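Local atomic coordinates of amide synthase (Vibrio cholerae, PDB entry 1L5A), a protein that acts as a nonribosomal peptide synthetase condensation enzyme, probably forming an amide bond in the biosynthesis of vibriobactin. Residues S47-R53 with W64-P69; D130-L136 with F260-W264; L141-Q146 with P342-D346; F158-Y164 with S266-P272. One frame throughout, in Å; residues are numbered along the deposited sequence.

Contact 1 (S47-R53 with W64-P69); sequences SEIDLFR and WHPFSP
R53 and H65 exchange two hydrogen bonds, one of backbone and one of side chain. H65 N donates to R53 O at 3.0 Å, with an N-H...O angle of 163°. In return, R53 NH1 reaches H65 O at 2.7 Å, and that oxygen lies almost exactly in the guanidinium plane. The other terminal nitrogen is also spoken for: R53 NH2 makes a salt bridge to D50 OD1 (2.9 Å), which it meets from above the carboxylate plane. A bend at chi3 (-67°) turns the guanidinium back over its own 3-10 turn, where both acceptors can be served. This turn, 50-53, leads from helix 35-47 into strand 54-56, while W64 closes strand 62-64, so the paired residues flank the ends of two short strands in the condensation domain. D50 OD2 accepts from Y161 N, leaving the carboxylate with a partner on each oxygen. W64 presents the edge of its ring to D50 O, and its CH2 lies 3.9 Å from L51 CD1. P69 CG rests 3.7 Å from F52 CB. S47 OG and S68 OG are 3.7 Å apart and not bonded; S47 OG is hydrogen-bonded to H43 O instead.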
# COMPACT_ATOMS: atom_id res chain seq x y z
N SER A 47 -22.53 12.37 19.27
CA SER A 47 -23.32 11.74 18.21
C SER A 47 -22.46 11.11 17.16
O SER A 47 -22.82 10.10 16.58
CB SER A 47 -24.21 12.75 17.52
OG SER A 47 -25.21 13.16 18.43
N GLU A 48 -21.30 11.71 16.93
CA GLU A 48 -20.37 11.21 15.93
C GLU A 48 -19.61 9.94 16.32
O GLU A 48 -19.00 9.31 15.46
CB GLU A 48 -19.37 12.31 15.58
CG GLU A 48 -19.98 13.58 14.97
CD GLU A 48 -18.93 14.61 14.62
OE1 GLU A 48 -17.74 14.24 14.54
OE2 GLU A 48 -19.29 15.79 14.42
N ILE A 49 -19.66 9.56 17.60
CA ILE A 49 -18.93 8.39 18.07
C ILE A 49 -19.81 7.17 18.17
O ILE A 49 -20.44 6.94 19.19
CB ILE A 49 -18.29 8.65 19.45
CG1 ILE A 49 -17.56 9.99 19.43
CG2 ILE A 49 -17.30 7.54 19.81
CD1 ILE A 49 -16.84 10.31 20.73
N ASP A 50 -19.85 6.36 17.11
CA ASP A 50 -20.70 5.18 17.10
C ASP A 50 -20.46 4.20 18.24
O ASP A 50 -21.41 3.63 18.78
CB ASP A 50 -20.55 4.44 15.79
CG ASP A 50 -21.20 5.15 14.64
OD1 ASP A 50 -22.21 5.84 14.87
OD2 ASP A 50 -20.72 5.01 13.49
N LEU A 51 -19.21 3.98 18.59
CA LEU A 51 -18.91 3.02 19.64
C LEU A 51 -19.51 3.41 21.00
O LEU A 51 -19.79 2.53 21.82
CB LEU A 51 -17.39 2.80 19.73
CG LEU A 51 -16.96 1.43 20.26
CD1 LEU A 51 -17.62 0.31 19.45
CD2 LEU A 51 -15.45 1.32 20.19
N PHE A 52 -19.72 4.69 21.27
CA PHE A 52 -20.33 5.05 22.55
C PHE A 52 -21.77 4.51 22.63
O PHE A 52 -22.41 4.64 23.67
CB PHE A 52 -20.38 6.57 22.75
CG PHE A 52 -19.08 7.18 23.14
CD1 PHE A 52 -19.01 8.54 23.44
CD2 PHE A 52 -17.91 6.44 23.15
CE1 PHE A 52 -17.80 9.14 23.75
CE2 PHE A 52 -16.69 7.03 23.45
CZ PHE A 52 -16.64 8.39 23.75
N ARG A 53 -22.29 3.93 21.55
CA ARG A 53 -23.64 3.38 21.57
C ARG A 53 -23.59 1.86 21.68
O ARG A 53 -24.62 1.18 21.62
CB ARG A 53 -24.42 3.77 20.29
CG ARG A 53 -24.79 5.26 20.19
CD ARG A 53 -25.67 5.56 18.95
NE ARG A 53 -24.96 5.37 17.68
CZ ARG A 53 -25.14 4.33 16.87
NH1 ARG A 53 -26.01 3.36 17.19
NH2 ARG A 53 -24.45 4.26 15.73
N TRP A 64 -25.98 -2.65 18.82
CA TRP A 64 -26.08 -1.19 18.90
C TRP A 64 -27.36 -0.49 19.39
O TRP A 64 -28.45 -0.67 18.84
CB TRP A 64 -25.73 -0.60 17.53
CG TRP A 64 -24.56 -1.27 16.93
CD1 TRP A 64 -24.57 -2.41 16.18
CD2 TRP A 64 -23.18 -0.90 17.08
NE1 TRP A 64 -23.28 -2.78 15.87
CE2 TRP A 64 -22.41 -1.88 16.40
CE3 TRP A 64 -22.52 0.15 17.72
CZ2 TRP A 64 -21.01 -1.83 16.35
CZ3 TRP A 64 -21.12 0.20 17.67
CH2 TRP A 64 -20.39 -0.79 16.99
N HIS A 65 -27.19 0.35 20.40
CA HIS A 65 -28.29 1.14 20.93
C HIS A 65 -28.57 2.20 19.84
O HIS A 65 -27.65 2.78 19.25
CB HIS A 65 -27.86 1.82 22.22
CG HIS A 65 -29.00 2.30 23.06
ND1 HIS A 65 -29.18 3.63 23.38
CD2 HIS A 65 -30.00 1.62 23.66
CE1 HIS A 65 -30.25 3.75 24.14
NE2 HIS A 65 -30.77 2.55 24.33
N PRO A 66 -29.84 2.48 19.56
CA PRO A 66 -30.15 3.46 18.52
C PRO A 66 -30.04 4.94 18.88
O PRO A 66 -30.07 5.79 18.01
CB PRO A 66 -31.56 3.09 18.11
CG PRO A 66 -32.16 2.75 19.45
CD PRO A 66 -31.08 1.91 20.13
N PHE A 67 -29.89 5.26 20.16
CA PHE A 67 -29.82 6.66 20.56
C PHE A 67 -28.43 7.05 21.02
O PHE A 67 -27.68 6.21 21.51
CB PHE A 67 -30.84 6.92 21.68
CG PHE A 67 -32.25 6.52 21.32
CD1 PHE A 67 -33.09 5.96 22.29
CD2 PHE A 67 -32.75 6.68 20.03
CE1 PHE A 67 -34.39 5.57 21.96
CE2 PHE A 67 -34.03 6.30 19.70
CZ PHE A 67 -34.86 5.74 20.66
N SER A 68 -28.06 8.32 20.86
CA SER A 68 -26.75 8.74 21.32
C SER A 68 -26.78 8.91 22.83
O SER A 68 -27.83 9.08 23.43
CB SER A 68 -26.30 10.06 20.65
OG SER A 68 -27.30 11.07 20.69
N PRO A 69 -25.62 8.85 23.46
CA PRO A 69 -25.52 9.01 24.92
C PRO A 69 -26.16 10.31 25.43
O PRO A 69 -26.00 11.39 24.84
CB PRO A 69 -24.00 9.00 25.15
CG PRO A 69 -23.51 8.07 24.08
CD PRO A 69 -24.31 8.50 22.87

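Contact 2 (D130-L136 with F260-W264); sequences DGYGMML and FMNRW
The Y132 ring is covered on one face by the R263 side chain and on the opposite face by M135 CE of its own helix. At the guanidinium edge sits D130, its carboxylate turned 75° away from the guanidinium plane. D130 is the aspartate of the HHxxxDG signature of condensation domains, and its pairing with an arginine resembles that of the related chloramphenicol acetyltransferases. R263 CG stands over the Y132 ring in a CH-pi contact, 3.7 Å from the centroid. Farther along the arginine, NE comes within 3.4 Å of Y132 CD2, and the guanidinium plane is inclined by 25° to that of the ring. The salt bridge is carried by NH2 alone: R263 NH2 meets D130 OD1 at 3.0 Å and D130 OD2 at 3.3 Å, both weak hydrogen bonds, the shorter being the more bent. R263 NH1 has its strongest partner in A268 O, while D130 OD2 also accepts from M275 N and V276 N. M261 adds an oblique Met-aromatic contact, its SD 5.5 Å from the Y132 ring centroid. D130 is also the N-cap of helix 131-150: OD1, besides meeting R263, accepts from G133 N at 2.8 Å, nearly in line with its own C-O bond.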
# COMPACT_ATOMS: atom_id res chain seq x y z
N ASP A 130 -9.72 4.17 24.18
CA ASP A 130 -8.37 4.17 24.74
C ASP A 130 -7.94 5.62 24.91
O ASP A 130 -8.74 6.53 24.76
CB ASP A 130 -7.37 3.41 23.85
CG ASP A 130 -7.41 3.85 22.38
OD1 ASP A 130 -7.57 5.06 22.10
OD2 ASP A 130 -7.24 2.96 21.50
N GLY A 131 -6.67 5.85 25.20
CA GLY A 131 -6.22 7.21 25.41
C GLY A 131 -6.39 8.10 24.21
O GLY A 131 -6.94 9.20 24.29
N TYR A 132 -5.92 7.62 23.07
CA TYR A 132 -5.97 8.38 21.83
C TYR A 132 -7.45 8.70 21.50
O TYR A 132 -7.77 9.81 21.06
CB TYR A 132 -5.28 7.59 20.71
CG TYR A 132 -4.92 8.41 19.48
CD1 TYR A 132 -3.64 8.96 19.34
CD2 TYR A 132 -5.86 8.64 18.47
CE1 TYR A 132 -3.30 9.73 18.20
CE2 TYR A 132 -5.53 9.39 17.34
CZ TYR A 132 -4.25 9.93 17.21
OH TYR A 132 -3.92 10.68 16.09
N GLY A 133 -8.33 7.72 21.72
CA GLY A 133 -9.74 7.98 21.46
C GLY A 133 -10.25 9.14 22.32
O GLY A 133 -10.99 10.03 21.84
N MET A 134 -9.83 9.15 23.58
CA MET A 134 -10.22 10.18 24.51
C MET A 134 -9.81 11.55 24.01
O MET A 134 -10.63 12.49 23.97
CB MET A 134 -9.59 9.91 25.88
CG MET A 134 -10.16 10.78 27.00
SD MET A 134 -11.96 10.55 27.32
CE MET A 134 -12.51 11.95 26.84
N MET A 135 -8.55 11.70 23.62
CA MET A 135 -8.14 13.01 23.14
C MET A 135 -8.88 13.37 21.85
O MET A 135 -9.21 14.54 21.66
CB MET A 135 -6.61 13.12 23.00
CG MET A 135 -6.00 12.72 21.71
SD MET A 135 -6.16 13.95 20.40
CE MET A 135 -5.81 12.81 19.05
N LEU A 136 -9.15 12.39 20.99
CA LEU A 136 -9.90 12.67 19.77
C LEU A 136 -11.25 13.24 20.18
O LEU A 136 -11.72 14.21 19.59
CB LEU A 136 -10.13 11.41 18.93
CG LEU A 136 -8.99 10.88 18.05
CD1 LEU A 136 -9.44 9.62 17.35
CD2 LEU A 136 -8.58 11.94 17.02
N PHE A 260 1.45 0.95 20.89
CA PHE A 260 1.39 1.46 19.52
C PHE A 260 -0.09 1.85 19.29
O PHE A 260 -0.99 0.99 19.32
CB PHE A 260 1.83 0.41 18.50
CG PHE A 260 1.51 0.80 17.08
CD1 PHE A 260 1.88 2.06 16.59
CD2 PHE A 260 0.79 -0.06 16.25
CE1 PHE A 260 1.53 2.46 15.31
CE2 PHE A 260 0.44 0.33 14.96
CZ PHE A 260 0.81 1.59 14.49
N MET A 261 -0.34 3.14 19.09
CA MET A 261 -1.71 3.65 18.92
C MET A 261 -2.52 2.88 17.87
O MET A 261 -3.74 2.66 18.04
CB MET A 261 -1.67 5.14 18.57
CG MET A 261 -0.96 6.01 19.58
SD MET A 261 -1.55 5.67 21.26
CE MET A 261 -0.06 5.17 22.10
N ASN A 262 -1.87 2.48 16.78
CA ASN A 262 -2.55 1.74 15.73
C ASN A 262 -3.57 2.64 15.00
O ASN A 262 -4.61 2.18 14.55
CB ASN A 262 -3.21 0.53 16.37
CG ASN A 262 -3.24 -0.67 15.45
OD1 ASN A 262 -2.33 -0.90 14.67
ND2 ASN A 262 -4.30 -1.45 15.56
N ARG A 263 -3.26 3.94 14.90
CA ARG A 263 -4.09 4.93 14.23
C ARG A 263 -3.39 5.36 12.94
O ARG A 263 -4.00 5.90 12.03
CB ARG A 263 -4.25 6.20 15.09
CG ARG A 263 -4.80 5.98 16.48
CD ARG A 263 -6.29 5.88 16.47
NE ARG A 263 -6.80 5.47 17.77
CZ ARG A 263 -8.09 5.51 18.11
NH1 ARG A 263 -9.00 5.96 17.25
NH2 ARG A 263 -8.47 5.05 19.29
N TRP A 264 -2.08 5.11 12.90
CA TRP A 264 -1.24 5.46 11.76
C TRP A 264 -1.71 4.90 10.42
O TRP A 264 -1.86 3.69 10.26
CB TRP A 264 0.19 5.01 12.05
CG TRP A 264 1.16 5.35 10.98
CD1 TRP A 264 1.11 6.42 10.14
CD2 TRP A 264 2.34 4.62 10.65
NE1 TRP A 264 2.20 6.41 9.31
CE2 TRP A 264 2.98 5.32 9.60
CE3 TRP A 264 2.93 3.45 11.15
CZ2 TRP A 264 4.18 4.88 9.02
CZ3 TRP A 264 4.12 3.01 10.58
CH2 TRP A 264 4.73 3.73 9.52

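Contact 3 (L141-Q146 with P342-D346); sequences LSQHYQ and PHFAD
F344 fits against L141 and Y145 on helix 131-150, and this is the tight half of the contact. Its CZ comes 3.7 Å from L141 CD2, which lies near the plane of the phenylalanine ring. The pair with Y145 is an offset edge-to-face stack in which F344 supplies the edge and Y145 the face. The ring planes stand at 63° and the centroids are 5.5 Å apart. F344 reaches this place because CG lies beside its backbone N (chi1 -58°), which carries the ring toward the helix although its CB does not point there. Y145 OH, at the far end of its ring, is bonded to D34 N.

The other half is polar and bridged by two waters. S142 OG donates to H343 O at 2.8 Å, approaching in the carbonyl plane on a lone pair. One water accepts from H343 N and makes only a weak, long bond to S142 OG. A second is shared by Q146 OE1 and A345 N, joining exposed Q146 to the loop without direct polar contact; A345 CB and Q146 OE1 are themselves 4.4 Å apart. Exposed H343 borders the same side.

Residues 342-346 belong to the loop that leaves strand 333-337 of the four-stranded sheet and enters strand 348-356, at the margin of the five-stranded sheet. On the buried side, F344 also touches L38 of helix 35-47 and L29 of strand 22-30, while L141 packs on L42 and L27 of that same helix and strand.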
# COMPACT_ATOMS: atom_id res chain seq x y z
N LEU A 141 -14.69 17.98 20.60
CA LEU A 141 -15.54 18.84 21.42
C LEU A 141 -15.09 20.27 21.19
O LEU A 141 -15.91 21.18 21.01
CB LEU A 141 -15.41 18.47 22.89
CG LEU A 141 -16.03 19.47 23.85
CD1 LEU A 141 -17.56 19.45 23.71
CD2 LEU A 141 -15.60 19.10 25.28
N SER A 142 -13.78 20.46 21.21
CA SER A 142 -13.20 21.76 20.98
C SER A 142 -13.66 22.30 19.61
O SER A 142 -14.17 23.42 19.51
CB SER A 142 -11.68 21.63 20.97
OG SER A 142 -11.06 22.88 20.79
N GLN A 143 -13.48 21.50 18.57
CA GLN A 143 -13.85 21.90 17.23
C GLN A 143 -15.30 22.35 17.10
O GLN A 143 -15.58 23.42 16.56
CB GLN A 143 -13.57 20.78 16.23
CG GLN A 143 -12.13 20.37 16.22
CD GLN A 143 -11.84 19.23 15.25
OE1 GLN A 143 -12.67 18.36 15.01
NE2 GLN A 143 -10.62 19.24 14.70
N HIS A 144 -16.22 21.54 17.60
CA HIS A 144 -17.61 21.93 17.50
C HIS A 144 -17.89 23.21 18.25
O HIS A 144 -18.64 24.06 17.76
CB HIS A 144 -18.52 20.81 17.99
CG HIS A 144 -18.78 19.75 16.97
ND1 HIS A 144 -19.25 20.03 15.71
CD2 HIS A 144 -18.71 18.40 17.05
CE1 HIS A 144 -19.46 18.90 15.06
NE2 HIS A 144 -19.14 17.89 15.85
N TYR A 145 -17.28 23.39 19.43
CA TYR A 145 -17.52 24.62 20.19
C TYR A 145 -17.06 25.85 19.40
O TYR A 145 -17.79 26.83 19.29
CB TYR A 145 -16.80 24.61 21.54
CG TYR A 145 -17.09 25.84 22.38
CD1 TYR A 145 -18.31 25.98 23.05
CD2 TYR A 145 -16.17 26.90 22.47
CE1 TYR A 145 -18.61 27.14 23.77
CE2 TYR A 145 -16.47 28.07 23.19
CZ TYR A 145 -17.69 28.18 23.84
OH TYR A 145 -18.01 29.32 24.56
N GLN A 146 -15.86 25.79 18.84
CA GLN A 146 -15.34 26.91 18.09
C GLN A 146 -16.23 27.22 16.89
O GLN A 146 -16.44 28.38 16.58
CB GLN A 146 -13.92 26.60 17.61
CG GLN A 146 -13.27 27.67 16.74
CD GLN A 146 -13.33 29.05 17.34
OE1 GLN A 146 -13.10 29.24 18.54
NE2 GLN A 146 -13.62 30.05 16.51
N PRO A 342 -7.94 20.13 25.55
CA PRO A 342 -8.73 20.86 24.54
C PRO A 342 -8.89 22.35 24.85
O PRO A 342 -9.09 22.74 26.01
CB PRO A 342 -10.05 20.11 24.54
CG PRO A 342 -10.20 19.70 26.00
CD PRO A 342 -8.80 19.24 26.36
N HIS A 343 -8.82 23.20 23.83
CA HIS A 343 -8.97 24.63 24.04
C HIS A 343 -10.37 25.21 23.77
O HIS A 343 -11.13 24.70 22.95
CB HIS A 343 -7.93 25.41 23.21
CG HIS A 343 -8.07 26.90 23.32
ND1 HIS A 343 -8.87 27.64 22.47
CD2 HIS A 343 -7.58 27.78 24.23
CE1 HIS A 343 -8.86 28.90 22.85
NE2 HIS A 343 -8.09 29.02 23.92
N PHE A 344 -10.71 26.28 24.49
CA PHE A 344 -11.99 26.97 24.32
C PHE A 344 -11.75 28.48 24.45
O PHE A 344 -11.23 28.96 25.47
CB PHE A 344 -13.00 26.54 25.37
CG PHE A 344 -13.29 25.07 25.36
CD1 PHE A 344 -12.42 24.18 25.98
CD2 PHE A 344 -14.42 24.57 24.70
CE1 PHE A 344 -12.66 22.80 25.94
CE2 PHE A 344 -14.68 23.20 24.65
CZ PHE A 344 -13.80 22.31 25.27
N ALA A 345 -12.12 29.23 23.41
CA ALA A 345 -11.96 30.68 23.38
C ALA A 345 -12.09 31.37 24.73
O ALA A 345 -13.06 31.15 25.46
CB ALA A 345 -12.95 31.30 22.41
N ASP A 346 -11.11 32.19 25.05
CA ASP A 346 -11.09 32.95 26.29
C ASP A 346 -11.21 32.11 27.56
O ASP A 346 -11.79 32.56 28.55
CB ASP A 346 -12.21 34.01 26.26
CG ASP A 346 -12.18 34.84 24.99
OD1 ASP A 346 -11.09 35.33 24.61
OD2 ASP A 346 -13.25 35.02 24.36
O HOH W 1 -7.79 22.23 21.27
O HOH W 2 -13.37 28.39 21.30

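Contact 4 (F158-Y164 with S266-P272); sequences FKPYQSY and SVAANVP
K159 N donates to N270 O at 2.9 Å, nearly in line with the carbonyl bond, and links the extended run before helix 161-172 to N270, just after the 3-10 turn 267-269. Beside this bond, P272 turns its CG-CD edge onto one face of the F158 ring, CG over the centre. That CG stands 3.5 Å from the ring centroid and only 10° off the normal, a well-centred CH-pi contact. V267 and V271 fill the side toward the helix, each using both methyl groups. V267 CG2 rests on K159 CG (3.7 Å), while V267 CG1 meets the backbone of Y164. V271 CG1 approaches the Y161 ring at its edge, 3.8 Å from CD1, and V271 CG2 lies against K159. Placing CG1 opposite the backbone N (chi1 -173°) directs that methyl to the first turn of the helix. A268 CB comes 3.8 Å from Y164 CD1. At the surface, K159 runs alongside N270 with no bond between NZ and OD1, whereas S266 OG and V267 N are held by E167 farther along helix 161-172. The arrangement seats the N-terminal turn of helix 161-172 on the loop between strands 255-260 and 277-282 of this condensation domain.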
# COMPACT_ATOMS: atom_id res chain seq x y z
N PHE A 158 -16.46 12.34 12.60
CA PHE A 158 -15.71 11.11 12.72
C PHE A 158 -16.34 10.14 11.71
O PHE A 158 -17.54 10.20 11.47
CB PHE A 158 -15.87 10.53 14.13
CG PHE A 158 -15.17 11.33 15.20
CD1 PHE A 158 -15.85 11.71 16.36
CD2 PHE A 158 -13.82 11.65 15.08
CE1 PHE A 158 -15.20 12.40 17.38
CE2 PHE A 158 -13.15 12.33 16.10
CZ PHE A 158 -13.84 12.71 17.26
N LYS A 159 -15.54 9.27 11.11
CA LYS A 159 -16.06 8.29 10.17
C LYS A 159 -16.82 7.26 11.01
O LYS A 159 -16.52 7.09 12.18
CB LYS A 159 -14.92 7.61 9.43
CG LYS A 159 -13.95 8.54 8.70
CD LYS A 159 -14.36 8.82 7.27
CE LYS A 159 -13.38 9.77 6.58
NZ LYS A 159 -11.95 9.32 6.57
N PRO A 160 -17.80 6.55 10.42
CA PRO A 160 -18.52 5.55 11.22
C PRO A 160 -17.61 4.44 11.69
O PRO A 160 -16.63 4.13 11.03
CB PRO A 160 -19.61 5.05 10.27
CG PRO A 160 -19.14 5.46 8.90
CD PRO A 160 -18.45 6.76 9.12
N TYR A 161 -17.95 3.84 12.83
CA TYR A 161 -17.14 2.76 13.38
C TYR A 161 -17.10 1.61 12.38
O TYR A 161 -16.11 0.89 12.28
CB TYR A 161 -17.71 2.26 14.72
CG TYR A 161 -16.84 1.21 15.42
CD1 TYR A 161 -15.57 1.53 15.89
CD2 TYR A 161 -17.30 -0.09 15.61
CE1 TYR A 161 -14.80 0.61 16.54
CE2 TYR A 161 -16.53 -1.03 16.28
CZ TYR A 161 -15.28 -0.67 16.74
OH TYR A 161 -14.52 -1.57 17.46
N GLN A 162 -18.20 1.45 11.64
CA GLN A 162 -18.33 0.40 10.63
C GLN A 162 -17.23 0.49 9.57
O GLN A 162 -16.81 -0.53 9.01
CB GLN A 162 -19.70 0.50 9.95
CG GLN A 162 -19.97 -0.56 8.88
CD GLN A 162 -19.91 -1.98 9.43
OE1 GLN A 162 -20.27 -2.22 10.58
NE2 GLN A 162 -19.48 -2.92 8.60
N SER A 163 -16.76 1.69 9.27
CA SER A 163 -15.69 1.81 8.29
C SER A 163 -14.43 1.17 8.86
O SER A 163 -13.66 0.53 8.12
CB SER A 163 -15.42 3.28 7.94
OG SER A 163 -16.50 3.84 7.20
N TYR A 164 -14.21 1.34 10.16
CA TYR A 164 -13.05 0.74 10.82
C TYR A 164 -13.20 -0.79 10.82
O TYR A 164 -12.25 -1.51 10.52
CB TYR A 164 -12.91 1.26 12.25
CG TYR A 164 -11.87 0.52 13.06
CD1 TYR A 164 -10.51 0.65 12.77
CD2 TYR A 164 -12.25 -0.38 14.05
CE1 TYR A 164 -9.56 -0.12 13.44
CE2 TYR A 164 -11.30 -1.16 14.72
CZ TYR A 164 -9.96 -1.03 14.41
OH TYR A 164 -9.04 -1.84 15.01
N SER A 266 -4.53 4.78 9.19
CA SER A 266 -5.82 4.10 9.24
C SER A 266 -7.03 5.01 9.45
O SER A 266 -6.92 6.12 9.97
CB SER A 266 -5.81 3.04 10.35
OG SER A 266 -7.11 2.57 10.63
N VAL A 267 -8.19 4.51 9.06
CA VAL A 267 -9.40 5.30 9.24
C VAL A 267 -9.67 5.46 10.74
O VAL A 267 -10.47 6.29 11.15
CB VAL A 267 -10.58 4.62 8.53
CG1 VAL A 267 -11.00 3.37 9.28
CG2 VAL A 267 -11.71 5.62 8.36
N ALA A 268 -8.97 4.67 11.55
CA ALA A 268 -9.12 4.73 12.99
C ALA A 268 -8.62 6.09 13.45
O ALA A 268 -8.87 6.50 14.59
CB ALA A 268 -8.29 3.60 13.66
N ALA A 269 -7.90 6.78 12.58
CA ALA A 269 -7.39 8.10 12.95
C ALA A 269 -8.56 9.06 13.07
O ALA A 269 -8.41 10.16 13.60
CB ALA A 269 -6.42 8.60 11.91
N ASN A 270 -9.72 8.63 12.57
CA ASN A 270 -10.92 9.45 12.62
C ASN A 270 -12.07 8.65 13.19
O ASN A 270 -13.22 8.87 12.82
CB ASN A 270 -11.31 9.94 11.23
CG ASN A 270 -10.18 10.63 10.53
OD1 ASN A 270 -9.53 10.05 9.66
ND2 ASN A 270 -9.90 11.87 10.93
N VAL A 271 -11.78 7.72 14.09
CA VAL A 271 -12.82 6.91 14.69
C VAL A 271 -12.43 6.62 16.12
O VAL A 271 -11.60 5.75 16.37
CB VAL A 271 -13.00 5.57 13.96
CG1 VAL A 271 -14.20 4.84 14.53
CG2 VAL A 271 -13.15 5.77 12.49
N PRO A 272 -13.00 7.36 17.06
CA PRO A 272 -12.67 7.13 18.47
C PRO A 272 -13.07 5.69 18.79
O PRO A 272 -14.12 5.23 18.37
CB PRO A 272 -13.53 8.15 19.19
CG PRO A 272 -13.54 9.32 18.21
CD PRO A 272 -13.79 8.60 16.89

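Helix 131-150 ties the set together: contact 2 uses its start and contact 3 its later turns, with centres 20 Å apart. Contact 1 closes first along the chain; contacts 2 and 4 interleave, and contact 4 is nested within the loop closed by contact 3. Contacts 2 and 4, 11 Å apart, share the loop between strands 255-260 and 277-282, and they also touch where L136 O packs on F158 CZ. Contact 1 meets contact 4 through E48 with F158 and D50 with Y161, and contact 3 through E48 with H144. The signature aspartate and its arginine thus sit near the chain's centre, connected through the loop and helices to more peripheral packing, all within one condensation domain.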